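Side-chain contacts in CpuTA1 (Curtobacterium pusillum, PDB 5K3W), which belongs to the class IV aminotransferase family and binds pyridoxal-5'-phosphate in a pocket within its fold: residues A[40-43]-A[44-48]; A[67-70]-A[71-75]; A[172-175]-A[176-180]; A[214-218]-A[219-223]; A[294-297]-A[298-302]. All coordinates share one frame; numbering follows the deposited sequence.

Overall arrangement
Interactions 2 and 3 lie closest to the cofactor, both touching the pyridoxal-5'-phosphate: interaction 2 at the phosphate, interaction 3 at the O3 side of the pyridine ring. They also meet each other, with Arg-75 NH2 3.5 Å from Lys-174 CE. Interaction 3 reaches outward to interaction 1 through packing of Gly-48 CA on Leu-176 CD1 at 4.2 Å, and both of these border the second subunit. Interaction 5 adjoins interaction 2, where Gln-67 NE2 probably hydrogen-bonds Leu-300 O at 2.8 Å. The hairpin of interaction 4 is peripheral, its centre about 43 Å from that of interaction 1, although the Ile-214 side chain is about 9 Å from the cofactor.

Interaction 1: A[40-43]-A[44-48]; sequences PQVR and ITDLG
Val-42 is the first residue of 40-43 whose side chain meets the residues that follow. Its CG1 branch, set opposite the backbone N (chi1 -176°), lies 3.5 Å from Asp-46 CB, and the two side chains cross at about a right angle, the methyl lying against the CB root of the carboxylate. Arg-43 comes next and starts a type I beta turn that runs to Asp-46. Its carbonyl O accepts from Asp-46 N at 3.0 Å, the donor standing well above the carbonyl plane. A water also links the two residues, from the backbone of Arg-43 to the carboxylate of Asp-46: it accepts from Arg-43 N at 2.8 Å and donates to Asp-46 OD2 at 2.6 Å. The arginine side chain folds back through bends at chi2 and chi3; a second water lies 2.9 Å from Thr-45 OG1 and takes a weak bond from Arg-43 NH2.

Beyond the turn Asp-46 becomes the N-cap of helix 47-50. Its OD1 uses the anti lone pair to accept from Gly-48 N at 3.0 Å, closing an Asx turn over the first helical residues. Thr-121 OG1 and Ser-131 OG bind OD1 and OD2 respectively, so this buried carboxylate is gripped through both oxygens and its rotation is fixed. Arg-43 NE donates to Phe-37 O of the second subunit, placing the turn at the dimer interface. Within its own chain the segment passes from the loop after strand 32-35 into helix 47-50, with Val-42 and Asp-46 packed on Trp-133 of strand 131-138.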
loop_
_atom_site.group_PDB
_atom_site.type_symbol
_atom_site.label_atom_id
_atom_site.label_comp_id
_atom_site.label_asym_id
_atom_site.label_seq_id
_atom_site.Cartn_x
_atom_site.Cartn_y
_atom_site.Cartn_z
ATOM N N PRO A 40 12.603 17.941 -2.741
ATOM C CA PRO A 40 11.359 17.239 -3.089
ATOM C C PRO A 40 11.332 16.850 -4.560
ATOM O O PRO A 40 11.744 17.609 -5.435
ATOM C CB PRO A 40 10.266 18.263 -2.762
ATOM C CG PRO A 40 10.988 19.591 -2.706
ATOM C CD PRO A 40 12.357 19.285 -2.191
ATOM N N GLN A 41 10.814 15.663 -4.830
ATOM C CA GLN A 41 10.831 15.138 -6.184
ATOM C C GLN A 41 9.505 14.574 -6.667
ATOM O O GLN A 41 9.363 14.369 -7.876
ATOM C CB GLN A 41 11.904 14.047 -6.310
ATOM C CG GLN A 41 13.318 14.565 -6.104
ATOM C CD GLN A 41 13.789 15.465 -7.239
ATOM O OE1 GLN A 41 13.228 15.463 -8.334
ATOM N NE2 GLN A 41 14.832 16.235 -6.979
ATOM N N VAL A 42 8.546 14.299 -5.787
ATOM C CA VAL A 42 7.298 13.656 -6.167
ATOM C C VAL A 42 6.163 14.663 -6.049
ATOM O O VAL A 42 6.090 15.424 -5.075
ATOM C CB VAL A 42 7.027 12.412 -5.303
ATOM C CG1 VAL A 42 5.768 11.700 -5.787
ATOM C CG2 VAL A 42 8.224 11.473 -5.361
ATOM N N ARG A 43 5.294 14.691 -7.055
ATOM C CA ARG A 43 4.104 15.520 -6.955
ATOM C C ARG A 43 3.151 14.930 -5.924
ATOM O O ARG A 43 3.074 13.710 -5.740
ATOM C CB ARG A 43 3.396 15.632 -8.304
ATOM C CG ARG A 43 4.214 16.299 -9.371
ATOM C CD ARG A 43 4.123 17.790 -9.271
ATOM N NE ARG A 43 2.750 18.238 -9.470
ATOM C CZ ARG A 43 2.141 18.278 -10.651
ATOM N NH1 ARG A 43 2.786 17.896 -11.746
ATOM N NH2 ARG A 43 0.884 18.697 -10.732
ATOM N N ILE A 44 2.421 15.822 -5.249
ATOM C CA ILE A 44 1.527 15.405 -4.183
ATOM C C ILE A 44 0.384 14.555 -4.724
ATOM O O ILE A 44 -0.201 13.775 -3.972
ATOM C CB ILE A 44 0.998 16.638 -3.415
ATOM C CG1 ILE A 44 0.398 16.222 -2.065
ATOM C CG2 ILE A 44 -0.054 17.377 -4.246
ATOM C CD1 ILE A 44 1.322 15.378 -1.161
ATOM N N THR A 45 0.047 14.669 -6.013
ATOM C CA THR A 45 -0.980 13.816 -6.598
ATOM C C THR A 45 -0.400 12.636 -7.382
ATOM O O THR A 45 -1.112 12.026 -8.183
ATOM C CB THR A 45 -1.935 14.632 -7.481
ATOM O OG1 THR A 45 -1.193 15.363 -8.453
ATOM C CG2 THR A 45 -2.731 15.614 -6.650
ATOM N N ASP A 46 0.868 12.296 -7.176
ATOM C CA ASP A 46 1.391 11.066 -7.759
ATOM C C ASP A 46 0.701 9.880 -7.102
ATOM O O ASP A 46 0.634 9.789 -5.873
ATOM C CB ASP A 46 2.904 10.976 -7.572
ATOM C CG ASP A 46 3.562 10.024 -8.570
ATOM O OD1 ASP A 46 3.339 8.800 -8.474
ATOM O OD2 ASP A 46 4.313 10.505 -9.448
ATOM N N LEU A 47 0.146 8.988 -7.916
ATOM C CA LEU A 47 -0.578 7.859 -7.343
ATOM C C LEU A 47 0.334 6.968 -6.510
ATOM O O LEU A 47 -0.163 6.142 -5.734
ATOM C CB LEU A 47 -1.253 7.045 -8.447
ATOM C CG LEU A 47 -2.342 7.720 -9.281
ATOM C CD1 LEU A 47 -2.645 6.869 -10.518
ATOM C CD2 LEU A 47 -3.608 7.914 -8.466
ATOM N N GLY A 48 1.657 7.121 -6.656
ATOM C CA GLY A 48 2.582 6.406 -5.795
ATOM C C GLY A 48 2.422 6.749 -4.327
ATOM O O GLY A 48 2.587 5.883 -3.462
HETATM O O HOH W 1 5.352 12.863 -9.210
HETATM O O HOH W 2 0.245 17.868 -8.123
#

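Interaction 2: A[67-70]-A[71-75]; sequences QALE and LHLGR. With PLP (pyridoxal-5'-phosphate), chain C.
The backbone from Ala-68 to Gly-74 forms the first turns of alpha helix 69-82, with His-72 N bonded to Ala-68 O (2.9 Å), Leu-73 N to Leu-69 O and Gly-74 N to Glu-70 O. Ala-68 is the N-cap. On one flank Leu-69 CD1 packs against Leu-73 CG at 4.3 Å, one helical turn on.

His-72 turns back over the helix start: with chi1 at -79° its CG sits beside the backbone N, and the ring brings its CD2 edge to Gln-67 O, in plane and 3.2 Å away. A water that donates to Gln-67 O also lies 3.0 Å from His-72 NE2, so the same carbonyl meets the ring at its CD2 edge and is linked to NE2 through the water. On the other ring nitrogen, ND1 is hydrogen-bonded to Glu-57 OE1, the oxygen that also forms a salt bridge with Arg-75.

Arg-75, one turn further, reaches the pyridoxal-5'-phosphate. Its chain is extended up to a bend at chi3 (65°), which presents the guanidinium edge-on to the phosphate. NH1 and NH2 both donate to PLP O3P, each at 2.9 Å, and NH1 has a longer second bond to the ester oxygen O4P, at 3.3 Å.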
loop_
_atom_site.group_PDB
_atom_site.type_symbol
_atom_site.label_atom_id
_atom_site.label_comp_id
_atom_site.label_asym_id
_atom_site.label_seq_id
_atom_site.Cartn_x
_atom_site.Cartn_y
_atom_site.Cartn_z
ATOM N N GLN A 67 23.853 -6.708 -7.260
ATOM C CA GLN A 67 23.705 -8.156 -7.235
ATOM C C GLN A 67 22.413 -8.601 -7.911
ATOM O O GLN A 67 21.341 -8.033 -7.679
ATOM C CB GLN A 67 23.717 -8.674 -5.801
ATOM C CG GLN A 67 25.001 -8.462 -5.060
ATOM C CD GLN A 67 24.977 -9.151 -3.711
ATOM O OE1 GLN A 67 23.961 -9.139 -3.010
ATOM N NE2 GLN A 67 26.081 -9.780 -3.350
ATOM N N ALA A 68 22.518 -9.645 -8.734
ATOM C CA ALA A 68 21.350 -10.275 -9.340
ATOM C C ALA A 68 20.527 -9.266 -10.141
ATOM O O ALA A 68 19.293 -9.328 -10.173
ATOM C CB ALA A 68 20.487 -10.962 -8.273
ATOM N N LEU A 69 21.219 -8.342 -10.812
ATOM C CA LEU A 69 20.536 -7.203 -11.421
ATOM C C LEU A 69 19.453 -7.649 -12.395
ATOM O O LEU A 69 18.358 -7.076 -12.418
ATOM C CB LEU A 69 21.545 -6.278 -12.119
ATOM C CG LEU A 69 20.942 -5.010 -12.741
ATOM C CD1 LEU A 69 20.194 -4.188 -11.696
ATOM C CD2 LEU A 69 21.966 -4.139 -13.460
ATOM N N GLU A 70 19.736 -8.670 -13.210
ATOM C CA GLU A 70 18.768 -9.076 -14.229
ATOM C C GLU A 70 17.544 -9.736 -13.600
ATOM O O GLU A 70 16.417 -9.489 -14.034
ATOM C CB GLU A 70 19.431 -10.008 -15.254
ATOM C CG GLU A 70 18.551 -10.400 -16.441
ATOM C CD GLU A 70 18.284 -9.249 -17.425
ATOM O OE1 GLU A 70 19.008 -8.236 -17.415
ATOM O OE2 GLU A 70 17.339 -9.356 -18.226
ATOM N N LEU A 71 17.745 -10.584 -12.587
ATOM C CA LEU A 71 16.624 -11.122 -11.820
ATOM C C LEU A 71 15.761 -10.005 -11.239
ATOM O O LEU A 71 14.531 -10.032 -11.365
ATOM C CB LEU A 71 17.135 -12.005 -10.691
ATOM C CG LEU A 71 17.351 -13.491 -10.886
ATOM C CD1 LEU A 71 17.519 -14.098 -9.501
ATOM C CD2 LEU A 71 16.159 -14.104 -11.626
ATOM N N HIS A 72 16.389 -9.024 -10.571
ATOM C CA HIS A 72 15.616 -7.918 -10.015
ATOM C C HIS A 72 14.814 -7.213 -11.106
ATOM O O HIS A 72 13.627 -6.912 -10.921
ATOM C CB HIS A 72 16.530 -6.918 -9.292
ATOM C CG HIS A 72 16.956 -7.347 -7.915
ATOM N ND1 HIS A 72 16.111 -7.318 -6.824
ATOM C CD2 HIS A 72 18.146 -7.795 -7.450
ATOM C CE1 HIS A 72 16.754 -7.746 -5.751
ATOM N NE2 HIS A 72 17.993 -8.034 -6.103
ATOM N N LEU A 73 15.439 -6.938 -12.253
ATOM C CA LEU A 73 14.718 -6.255 -13.324
ATOM C C LEU A 73 13.580 -7.109 -13.836
ATOM O O LEU A 73 12.501 -6.595 -14.144
ATOM C CB LEU A 73 15.655 -5.910 -14.476
ATOM C CG LEU A 73 16.735 -4.871 -14.198
ATOM C CD1 LEU A 73 17.517 -4.618 -15.487
ATOM C CD2 LEU A 73 16.139 -3.577 -13.632
ATOM N N GLY A 74 13.822 -8.416 -13.977
ATOM C CA GLY A 74 12.758 -9.310 -14.393
ATOM C C GLY A 74 11.582 -9.261 -13.443
ATOM O O GLY A 74 10.424 -9.230 -13.877
ATOM N N ARG A 75 11.865 -9.221 -12.131
ATOM C CA ARG A 75 10.802 -9.212 -11.137
ATOM C C ARG A 75 10.122 -7.856 -11.063
ATOM O O ARG A 75 8.920 -7.787 -10.793
ATOM C CB ARG A 75 11.342 -9.627 -9.765
ATOM C CG ARG A 75 10.247 -9.896 -8.742
ATOM C CD ARG A 75 10.806 -10.368 -7.404
ATOM N NE ARG A 75 11.617 -9.352 -6.741
ATOM C CZ ARG A 75 12.379 -9.574 -5.670
ATOM N NH1 ARG A 75 12.444 -10.784 -5.127
ATOM N NH2 ARG A 75 13.076 -8.581 -5.134
HETATM N N1 PLP C . 9.284 -10.894 0.431
HETATM C C2 PLP C . 8.950 -9.579 0.298
HETATM C C2A PLP C . 7.543 -9.105 0.612
HETATM C C3 PLP C . 9.902 -8.679 -0.143
HETATM O O3 PLP C . 9.517 -7.337 -0.280
HETATM C C4 PLP C . 11.170 -9.113 -0.447
HETATM C C4A PLP C . 12.262 -8.184 -0.904
HETATM C C5 PLP C . 11.507 -10.425 -0.309
HETATM C C6 PLP C . 10.545 -11.320 0.129
HETATM C C5A PLP C . 12.927 -10.884 -0.626
HETATM O O4P PLP C . 13.312 -10.592 -1.957
HETATM P P PLP C . 14.841 -10.317 -2.318
HETATM O O1P PLP C . 15.722 -11.425 -1.785
HETATM O O2P PLP C . 15.302 -8.990 -1.765
HETATM O O3P PLP C . 15.002 -10.296 -3.816
HETATM O O HOH W 3 20.583 -7.851 -4.538
#

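Interaction 3: A[172-175]-A[176-180]; sequences GAKS and LSYAT. With PLP (pyridoxal-5'-phosphate), chain C.
The hydrogen bonds of this contact begin at Ser-175, whose OG accepts from Ser-177 N at 3.1 Å with an N-H...O angle of 146°. A chi1 of 83° holds the hydroxyl between the serine's own N and carbonyl carbon, facing the chain as it turns, and the bond closes an ST turn. Three residues on from Ser-175, Tyr-178 OH is hydrogen-bonded to PLP O3 at 2.6 Å; O3 lies at the ring edge, in the plane of the tyrosine, and either oxygen could be the donor.

The turn continues into an inverse gamma turn centred on Ser-177, and Tyr-178 then serves as the N-cap of helix 179-190. This compact bend lets Lys-174 and Tyr-178 both line the cofactor pocket of the class IV aminotransferase fold, while Ser-177 between them lies at the dimer interface. There Ser-177 OG, also bound to Gly-52 O, accepts from Ala-179 N of the second subunit, and the reciprocal bond repeats it.

Non-bonded contacts surround the aromatic ring. Tyr-178 CD1 lies 3.0 Å from Ser-175 O, which approaches the ring obliquely, while Phe-56 meets it edge-to-face. Lys-174 CG is 3.9 Å from Tyr-178 OH. The lysine chain is extended through chi2 and chi3 toward the C4A side of the pyridoxal-5'-phosphate; the exact position of NZ is doubtful, being modelled too close to C4A.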
loop_
_atom_site.group_PDB
_atom_site.type_symbol
_atom_site.label_atom_id
_atom_site.label_comp_id
_atom_site.label_asym_id
_atom_site.label_seq_id
_atom_site.Cartn_x
_atom_site.Cartn_y
_atom_site.Cartn_z
ATOM N N GLY A 172 1.975 -11.513 -4.129
ATOM C CA GLY A 172 3.185 -11.816 -4.848
ATOM C C GLY A 172 3.726 -10.677 -5.673
ATOM O O GLY A 172 4.684 -10.883 -6.433
ATOM N N ALA A 173 3.128 -9.491 -5.572
ATOM C CA ALA A 173 3.684 -8.293 -6.185
ATOM C C ALA A 173 4.521 -7.517 -5.165
ATOM O O ALA A 173 4.172 -7.438 -3.985
ATOM C CB ALA A 173 2.566 -7.411 -6.742
ATOM N N LYS A 174 5.637 -6.952 -5.626
ATOM C CA LYS A 174 6.477 -6.094 -4.785
ATOM C C LYS A 174 6.000 -4.660 -4.972
ATOM O O LYS A 174 6.543 -3.885 -5.769
ATOM C CB LYS A 174 7.937 -6.259 -5.162
ATOM C CG LYS A 174 8.922 -6.067 -4.043
ATOM C CD LYS A 174 10.320 -6.386 -4.560
ATOM C CE LYS A 174 11.377 -5.972 -3.567
ATOM N NZ LYS A 174 10.997 -6.481 -2.259
ATOM N N SER A 175 4.934 -4.312 -4.251
ATOM C CA SER A 175 4.250 -3.050 -4.487
ATOM C C SER A 175 4.675 -2.019 -3.451
ATOM O O SER A 175 5.387 -2.323 -2.484
ATOM C CB SER A 175 2.725 -3.223 -4.476
ATOM O OG SER A 175 2.184 -3.218 -3.157
ATOM N N LEU A 176 4.238 -0.774 -3.688
ATOM C CA LEU A 176 4.473 0.320 -2.761
ATOM C C LEU A 176 3.505 0.302 -1.600
ATOM O O LEU A 176 3.719 1.041 -0.640
ATOM C CB LEU A 176 4.376 1.665 -3.475
ATOM C CG LEU A 176 5.365 1.829 -4.631
ATOM C CD1 LEU A 176 5.075 3.093 -5.414
ATOM C CD2 LEU A 176 6.809 1.827 -4.108
ATOM N N SER A 177 2.453 -0.516 -1.670
ATOM C CA SER A 177 1.418 -0.547 -0.635
ATOM C C SER A 177 1.827 -1.518 0.476
ATOM O O SER A 177 1.260 -2.603 0.649
ATOM C CB SER A 177 0.073 -0.917 -1.242
ATOM O OG SER A 177 -0.446 0.160 -2.004
ATOM N N TYR A 178 2.819 -1.075 1.260
ATOM C CA TYR A 178 3.464 -1.899 2.275
ATOM C C TYR A 178 3.120 -1.467 3.697
ATOM O O TYR A 178 3.801 -1.870 4.646
ATOM C CB TYR A 178 4.980 -1.893 2.078
ATOM C CG TYR A 178 5.521 -3.115 1.367
ATOM C CD1 TYR A 178 4.898 -3.622 0.229
ATOM C CD2 TYR A 178 6.675 -3.752 1.821
ATOM C CE1 TYR A 178 5.401 -4.744 -0.427
ATOM C CE2 TYR A 178 7.181 -4.871 1.180
ATOM C CZ TYR A 178 6.544 -5.362 0.051
ATOM O OH TYR A 178 7.052 -6.476 -0.604
ATOM N N ALA A 179 2.072 -0.665 3.871
ATOM C CA ALA A 179 1.685 -0.268 5.220
ATOM C C ALA A 179 1.543 -1.481 6.141
ATOM O O ALA A 179 1.993 -1.455 7.291
ATOM C CB ALA A 179 0.387 0.543 5.178
ATOM N N THR A 180 0.925 -2.559 5.657
ATOM C CA THR A 180 0.760 -3.711 6.538
ATOM C C THR A 180 2.083 -4.407 6.806
ATOM O O THR A 180 2.278 -4.927 7.909
ATOM C CB THR A 180 -0.247 -4.720 5.980
ATOM O OG1 THR A 180 0.221 -5.205 4.720
ATOM C CG2 THR A 180 -1.609 -4.075 5.816
HETATM N N1 PLP C . 9.284 -10.894 0.431
HETATM C C2 PLP C . 8.950 -9.579 0.298
HETATM C C2A PLP C . 7.543 -9.105 0.612
HETATM C C3 PLP C . 9.902 -8.679 -0.143
HETATM O O3 PLP C . 9.517 -7.337 -0.280
HETATM C C4 PLP C . 11.170 -9.113 -0.447
HETATM C C4A PLP C . 12.262 -8.184 -0.904
HETATM C C5 PLP C . 11.507 -10.425 -0.309
HETATM C C6 PLP C . 10.545 -11.320 0.129
HETATM C C5A PLP C . 12.927 -10.884 -0.626
HETATM O O4P PLP C . 13.312 -10.592 -1.957
HETATM P P PLP C . 14.841 -10.317 -2.318
HETATM O O1P PLP C . 15.722 -11.425 -1.785
HETATM O O2P PLP C . 15.302 -8.990 -1.765
HETATM O O3P PLP C . 15.002 -10.296 -3.816
#

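Interaction 4: A[214-218]-A[219-223]; sequences IVLAD and GVVRT
A chi1 of -55° in Ile-214 swings CG2 to the side opposite its own N, and 171° in Val-221 does the same for CG1, so that the two methyls meet at 3.7 Å. They pack diagonally across a two-residue beta hairpin of strands 212-217 and 220-224, joined by a type I' turn from Ala-217 to Val-220. Asp-218 and Gly-219, both at positive phi, take the tight bend. Val-215 with Arg-222 and Ala-217 with Val-220 are antiparallel hydrogen-bonded pairs; Arg-222 N to Val-215 O is 2.7 Å, whereas Val-220 N reaches Ala-217 O at 3.1 Å from above the carbonyl plane.

Leu-216 and Val-221 share the face of Ile-214, with Leu-216 CD1 4.2 Å from Val-221 CG2. Phe-243 of helix 234-245 touches Val-221 here, and Thr-223 OG1 is hydrogen-bonded to Val-213 O. In the sheet, strands 250-253 and 265-270 flank the hairpin.

The other face carries Val-215, Ala-217, Val-220 and Arg-222. The arginine chain runs back toward the turn, its ion pairs with Glu-251 and Glu-259 being long and weak. One face of its guanidinium lies against Val-220 CG1, which sits 4.2 Å above the plane, over the centre.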
loop_
_atom_site.group_PDB
_atom_site.type_symbol
_atom_site.label_atom_id
_atom_site.label_comp_id
_atom_site.label_asym_id
_atom_site.label_seq_id
_atom_site.Cartn_x
_atom_site.Cartn_y
_atom_site.Cartn_z
ATOM N N ILE A 214 13.887 -19.592 4.765
ATOM C CA ILE A 214 14.662 -20.786 4.436
ATOM C C ILE A 214 14.573 -21.763 5.602
ATOM O O ILE A 214 14.817 -21.392 6.758
ATOM C CB ILE A 214 16.131 -20.452 4.125
ATOM C CG1 ILE A 214 16.225 -19.393 3.022
ATOM C CG2 ILE A 214 16.859 -21.714 3.682
ATOM C CD1 ILE A 214 15.637 -19.851 1.731
ATOM N N VAL A 215 14.234 -23.010 5.299
ATOM C CA VAL A 215 14.010 -24.037 6.310
ATOM C C VAL A 215 14.998 -25.173 6.092
ATOM O O VAL A 215 15.068 -25.745 4.995
ATOM C CB VAL A 215 12.566 -24.570 6.270
ATOM C CG1 VAL A 215 12.424 -25.738 7.218
ATOM C CG2 VAL A 215 11.579 -23.473 6.627
ATOM N N LEU A 216 15.756 -25.502 7.135
ATOM C CA LEU A 216 16.577 -26.706 7.146
ATOM C C LEU A 216 15.908 -27.764 8.017
ATOM O O LEU A 216 15.635 -27.516 9.201
ATOM C CB LEU A 216 17.981 -26.410 7.655
ATOM C CG LEU A 216 18.768 -27.686 7.970
ATOM C CD1 LEU A 216 18.900 -28.561 6.729
ATOM C CD2 LEU A 216 20.140 -27.351 8.566
ATOM N N ALA A 217 15.634 -28.934 7.429
ATOM C CA ALA A 217 15.096 -30.068 8.185
ATOM C C ALA A 217 15.486 -31.371 7.500
ATOM O O ALA A 217 15.205 -31.564 6.310
ATOM C CB ALA A 217 13.576 -29.978 8.337
ATOM N N ASP A 218 16.128 -32.266 8.258
ATOM C CA ASP A 218 16.490 -33.598 7.773
ATOM C C ASP A 218 17.443 -33.494 6.590
ATOM O O ASP A 218 17.261 -34.140 5.559
ATOM C CB ASP A 218 15.250 -34.414 7.393
ATOM C CG ASP A 218 14.254 -34.546 8.539
ATOM O OD1 ASP A 218 14.687 -34.760 9.697
ATOM O OD2 ASP A 218 13.032 -34.434 8.276
ATOM N N GLY A 219 18.463 -32.659 6.741
ATOM C CA GLY A 219 19.433 -32.486 5.685
ATOM C C GLY A 219 18.895 -31.864 4.411
ATOM O O GLY A 219 19.639 -31.744 3.435
ATOM N N VAL A 220 17.628 -31.454 4.389
ATOM C CA VAL A 220 17.027 -30.840 3.208
ATOM C C VAL A 220 16.772 -29.361 3.474
ATOM O O VAL A 220 16.324 -28.973 4.562
ATOM C CB VAL A 220 15.727 -31.550 2.797
ATOM C CG1 VAL A 220 15.150 -30.897 1.569
ATOM C CG2 VAL A 220 15.998 -33.007 2.531
ATOM N N VAL A 221 17.074 -28.531 2.480
ATOM C CA VAL A 221 16.876 -27.090 2.567
ATOM C C VAL A 221 15.669 -26.757 1.715
ATOM O O VAL A 221 15.668 -27.024 0.508
ATOM C CB VAL A 221 18.124 -26.319 2.118
ATOM C CG1 VAL A 221 17.837 -24.832 1.998
ATOM C CG2 VAL A 221 19.270 -26.570 3.097
ATOM N N ARG A 222 14.631 -26.202 2.350
ATOM C CA ARG A 222 13.340 -25.934 1.726
ATOM C C ARG A 222 12.972 -24.463 1.854
ATOM O O ARG A 222 13.486 -23.739 2.713
ATOM C CB ARG A 222 12.221 -26.763 2.365
ATOM C CG ARG A 222 12.506 -28.224 2.548
ATOM C CD ARG A 222 11.320 -28.856 3.233
ATOM N NE ARG A 222 11.066 -30.211 2.764
ATOM C CZ ARG A 222 11.381 -31.302 3.448
ATOM N NH1 ARG A 222 11.961 -31.202 4.641
ATOM N NH2 ARG A 222 11.108 -32.496 2.936
ATOM N N THR A 223 12.030 -24.038 1.009
ATOM C CA THR A 223 11.509 -22.682 0.990
ATOM C C THR A 223 10.070 -22.780 0.502
ATOM O O THR A 223 9.781 -23.632 -0.347
ATOM C CB THR A 223 12.320 -21.742 0.074
ATOM O OG1 THR A 223 12.147 -20.383 0.496
ATOM C CG2 THR A 223 11.856 -21.846 -1.388
#

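Interaction 5: A[294-297]-A[298-302]; sequences ADLN and AYLLA
Leu-300 lies against Leu-296 one turn before it, with CD1 4.0 Å from Leu-296 CG, the two side chains slanting across each other. The overlap goes with different first torsions: Leu-296 has CG opposite its N (chi1 -179°) and stands out from the helix, whereas Leu-300 has CG beside its N (chi1 -68°) and leans back toward it. That lean also sets Leu-300 CG 3.2 Å from Leu-296 O, a carbonyl whose hydrogen bond goes to Leu-300 N at 2.7 Å. The same methyl, Leu-300 CD1, is 3.8 Å from Asn-297 OD1 and so bridges a leucine and an amide.

Asn-297 is buried, and its OD1 accepts from Ala-275 N at strand 274-278, which holds the amide in place beside the leucine. Leu-301 repeats the backward lean, its CG resting 3.3 Å from Asn-297 O, the acceptor for Leu-301 N. On another side of the helix, Tyr-299 has its CB 3.4 Å from Leu-296 O and its ring directed away from 294-297, to touch Asp-241. Asp-295, nearby, forms a salt bridge with Arg-246.

Leu-296 and Leu-300 face Phe-242, Ala-238 and Val-239 of helix 234-245, while Ala-294 and Ala-298 look to solvent. Successive i to i+4 bonds, such as Ala-298 N to Ala-294 O, and this split between buried leucines and exposed alanines are those of an amphipathic alpha helix, here the C-terminal helix 290-307 packed against helix 234-245 and strand 274-278.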
loop_
_atom_site.group_PDB
_atom_site.type_symbol
_atom_site.label_atom_id
_atom_site.label_comp_id
_atom_site.label_asym_id
_atom_site.label_seq_id
_atom_site.Cartn_x
_atom_site.Cartn_y
_atom_site.Cartn_z
ATOM N N ALA A 294 27.774 -17.747 8.695
ATOM C CA ALA A 294 28.834 -16.848 8.252
ATOM C C ALA A 294 29.320 -17.224 6.856
ATOM O O ALA A 294 29.616 -16.347 6.038
ATOM C CB ALA A 294 29.995 -16.865 9.254
ATOM N N ASP A 295 29.407 -18.523 6.566
ATOM C CA ASP A 295 29.775 -18.940 5.219
ATOM C C ASP A 295 28.688 -18.571 4.217
ATOM O O ASP A 295 28.985 -18.170 3.085
ATOM C CB ASP A 295 30.039 -20.447 5.179
ATOM C CG ASP A 295 31.300 -20.849 5.934
ATOM O OD1 ASP A 295 32.019 -19.946 6.426
ATOM O OD2 ASP A 295 31.587 -22.070 6.012
ATOM N N LEU A 296 27.424 -18.727 4.605
ATOM C CA LEU A 296 26.330 -18.351 3.721
ATOM C C LEU A 296 26.414 -16.874 3.360
ATOM O O LEU A 296 26.356 -16.493 2.182
ATOM C CB LEU A 296 25.000 -18.672 4.402
ATOM C CG LEU A 296 23.745 -18.369 3.606
ATOM C CD1 LEU A 296 23.712 -19.181 2.317
ATOM C CD2 LEU A 296 22.546 -18.667 4.474
ATOM N N ASN A 297 26.579 -16.026 4.372
ATOM C CA ASN A 297 26.645 -14.597 4.120
ATOM C C ASN A 297 27.878 -14.231 3.298
ATOM O O ASN A 297 27.805 -13.368 2.411
ATOM C CB ASN A 297 26.598 -13.855 5.447
ATOM C CG ASN A 297 25.179 -13.711 5.955
ATOM O OD1 ASN A 297 24.263 -13.514 5.161
ATOM N ND2 ASN A 297 24.981 -13.838 7.261
ATOM N N ALA A 298 29.010 -14.889 3.557
ATOM C CA ALA A 298 30.197 -14.647 2.749
ATOM C C ALA A 298 29.963 -15.061 1.300
ATOM O O ALA A 298 30.351 -14.340 0.369
ATOM C CB ALA A 298 31.401 -15.374 3.350
ATOM N N TYR A 299 29.309 -16.203 1.079
ATOM C CA TYR A 299 28.918 -16.556 -0.282
ATOM C C TYR A 299 27.988 -15.508 -0.866
ATOM O O TYR A 299 28.184 -15.046 -1.994
ATOM C CB TYR A 299 28.243 -17.924 -0.320
ATOM C CG TYR A 299 27.704 -18.274 -1.697
ATOM C CD1 TYR A 299 28.496 -18.929 -2.630
ATOM C CD2 TYR A 299 26.404 -17.948 -2.065
ATOM C CE1 TYR A 299 28.012 -19.245 -3.885
ATOM C CE2 TYR A 299 25.914 -18.256 -3.319
ATOM C CZ TYR A 299 26.719 -18.908 -4.228
ATOM O OH TYR A 299 26.232 -19.228 -5.487
ATOM N N LEU A 300 26.947 -15.137 -0.118
ATOM C CA LEU A 300 25.973 -14.183 -0.635
ATOM C C LEU A 300 26.627 -12.845 -0.969
ATOM O O LEU A 300 26.264 -12.201 -1.962
ATOM C CB LEU A 300 24.838 -13.990 0.373
ATOM C CG LEU A 300 23.911 -15.180 0.617
ATOM C CD1 LEU A 300 23.023 -14.908 1.825
ATOM C CD2 LEU A 300 23.072 -15.448 -0.617
ATOM N N LEU A 301 27.591 -12.405 -0.150
ATOM C CA LEU A 301 28.234 -11.117 -0.398
ATOM C C LEU A 301 29.177 -11.157 -1.597
ATOM O O LEU A 301 29.432 -10.114 -2.210
ATOM C CB LEU A 301 29.002 -10.656 0.842
ATOM C CG LEU A 301 28.147 -10.146 2.001
ATOM C CD1 LEU A 301 29.005 -9.857 3.225
ATOM C CD2 LEU A 301 27.338 -8.913 1.596
ATOM N N ALA A 302 29.695 -12.334 -1.947
ATOM C CA ALA A 302 30.740 -12.460 -2.952
ATOM C C ALA A 302 30.261 -13.007 -4.288
ATOM O O ALA A 302 31.069 -13.086 -5.218
ATOM C CB ALA A 302 31.854 -13.368 -2.430
#